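Local coordinates for protein hemoglobin chain d1 (Lumbricus terrestris, PDB 1X9F) that probably carries oxygen on a bound heme, as a globin subunit of the multi-chain hemoglobin of the earthworm, at residues V4-K9 with W128-D133. Residues are numbered along the deposited sequence; the frame is centred on the assembly and turned at random.
Sequences VTESLK and WHDCVD
The carboxylates of Glu6 and Asp130 meet in the gap between two helices. Both oxygens of Glu6 approach one oxygen of Asp130: OE1 lies 3.0 Å from Asp130 OD1 and OE2 lies 3.3 Å from it, with the two carboxylate planes turned 55° apart. Two like-charged acids thus sit side by side without bonding to each other, a closeness that might raise the pKa of one or both. Glu6 gets there with CG anti to its own carbonyl carbon (chi1 -62°) and the chain extended beyond, and OE2 takes a weak hydrogen bond from Leu3 N. In the globin fold, this is where the start of the first helix, 4-18, lies against the last, 125-139, and a disulfide from Cys131 SG to Cys2 SG ties the N-terminal residues just ahead of helix 4-18 to helix 125-139. The sulfur of Cys131 packs against Ser7 CA (3.8 Å) and CB (4.1 Å). Ser7 OG turns back to donate to Val4 O at 3.1 Å, from above the carbonyl plane, while Leu8 N reaches the same oxygen from the same face.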
# COMPACT_ATOMS: atom_id res chain seq x y z
N VAL D 4 -34.04 -4.84 -8.62
CA VAL D 4 -33.93 -4.11 -7.35
C VAL D 4 -32.65 -4.40 -6.56
O VAL D 4 -32.02 -3.48 -6.02
CB VAL D 4 -35.16 -4.37 -6.44
CG1 VAL D 4 -35.18 -3.41 -5.25
CG2 VAL D 4 -36.46 -4.28 -7.23
N THR D 5 -32.27 -5.68 -6.47
CA THR D 5 -31.08 -6.04 -5.71
C THR D 5 -29.81 -5.55 -6.41
O THR D 5 -28.86 -5.11 -5.75
CB THR D 5 -31.00 -7.55 -5.43
OG1 THR D 5 -31.24 -8.29 -6.64
CG2 THR D 5 -32.13 -7.99 -4.52
N GLU D 6 -29.80 -5.60 -7.73
CA GLU D 6 -28.61 -5.21 -8.47
C GLU D 6 -28.35 -3.71 -8.41
O GLU D 6 -27.21 -3.28 -8.21
CB GLU D 6 -28.68 -5.69 -9.91
CG GLU D 6 -28.76 -7.20 -10.06
CD GLU D 6 -28.85 -7.62 -11.52
OE1 GLU D 6 -28.30 -8.68 -11.88
OE2 GLU D 6 -29.48 -6.88 -12.31
N SER D 7 -29.40 -2.91 -8.60
CA SER D 7 -29.27 -1.46 -8.54
C SER D 7 -28.81 -1.02 -7.16
O SER D 7 -28.02 -0.09 -7.02
CB SER D 7 -30.61 -0.79 -8.88
OG SER D 7 -31.58 -1.03 -7.88
N LEU D 8 -29.32 -1.72 -6.15
CA LEU D 8 -28.93 -1.49 -4.77
C LEU D 8 -27.44 -1.78 -4.59
O LEU D 8 -26.71 -0.97 -4.00
CB LEU D 8 -29.79 -2.35 -3.85
CG LEU D 8 -29.83 -2.01 -2.36
CD1 LEU D 8 -28.86 -2.87 -1.58
CD2 LEU D 8 -29.61 -0.52 -2.06
N LYS D 9 -27.00 -2.91 -5.14
CA LYS D 9 -25.61 -3.33 -5.08
C LYS D 9 -24.71 -2.30 -5.73
O LYS D 9 -23.67 -1.93 -5.19
CB LYS D 9 -25.43 -4.67 -5.79
CG LYS D 9 -24.07 -5.31 -5.58
CD LYS D 9 -23.84 -5.58 -4.10
CE LYS D 9 -23.08 -6.88 -3.88
NZ LYS D 9 -23.82 -8.06 -4.40
N TRP D 128 -23.21 -4.69 -12.00
CA TRP D 128 -22.68 -3.51 -12.70
C TRP D 128 -22.96 -3.56 -14.17
O TRP D 128 -23.53 -2.62 -14.73
CB TRP D 128 -21.18 -3.36 -12.47
CG TRP D 128 -20.95 -2.68 -11.23
CD1 TRP D 128 -20.83 -3.26 -10.01
CD2 TRP D 128 -20.87 -1.27 -11.02
NE1 TRP D 128 -20.64 -2.29 -9.05
CE2 TRP D 128 -20.67 -1.06 -9.64
CE3 TRP D 128 -20.93 -0.15 -11.86
CZ2 TRP D 128 -20.52 0.21 -9.08
CZ3 TRP D 128 -20.79 1.13 -11.30
CH2 TRP D 128 -20.59 1.29 -9.93
N HIS D 129 -22.58 -4.67 -14.79
CA HIS D 129 -22.72 -4.82 -16.22
C HIS D 129 -24.15 -4.63 -16.69
O HIS D 129 -24.39 -3.90 -17.65
CB HIS D 129 -22.22 -6.17 -16.67
CG HIS D 129 -21.91 -6.21 -18.12
ND1 HIS D 129 -20.72 -5.74 -18.64
CD2 HIS D 129 -22.64 -6.63 -19.18
CE1 HIS D 129 -20.73 -5.88 -19.95
NE2 HIS D 129 -21.88 -6.42 -20.31
N ASP D 130 -25.09 -5.29 -16.02
CA ASP D 130 -26.49 -5.10 -16.34
C ASP D 130 -26.83 -3.63 -16.21
O ASP D 130 -27.27 -2.99 -17.17
CB ASP D 130 -27.37 -5.92 -15.39
CG ASP D 130 -27.28 -7.41 -15.64
OD1 ASP D 130 -27.85 -8.18 -14.83
OD2 ASP D 130 -26.68 -7.91 -16.61
N CYS D 131 -26.58 -3.11 -15.00
CA CYS D 131 -27.01 -1.78 -14.58
C CYS D 131 -26.48 -0.60 -15.39
O CYS D 131 -27.25 0.25 -15.84
CB CYS D 131 -26.66 -1.59 -13.12
SG CYS D 131 -28.07 -1.13 -12.11
N VAL D 132 -25.16 -0.53 -15.55
CA VAL D 132 -24.55 0.60 -16.26
C VAL D 132 -24.81 0.50 -17.76
O VAL D 132 -24.92 1.52 -18.45
CB VAL D 132 -23.03 0.71 -15.95
CG1 VAL D 132 -22.38 1.82 -16.77
CG2 VAL D 132 -22.80 0.97 -14.47
N ASP D 133 -24.92 -0.73 -18.26
CA ASP D 133 -25.23 -1.01 -19.66
C ASP D 133 -26.44 -0.23 -20.12
O ASP D 133 -26.41 0.44 -21.15
CB ASP D 133 -25.53 -2.49 -19.84
CG ASP D 133 -24.79 -3.09 -21.01
OD1 ASP D 133 -24.54 -4.31 -20.97
OD2 ASP D 133 -24.42 -2.43 -22.00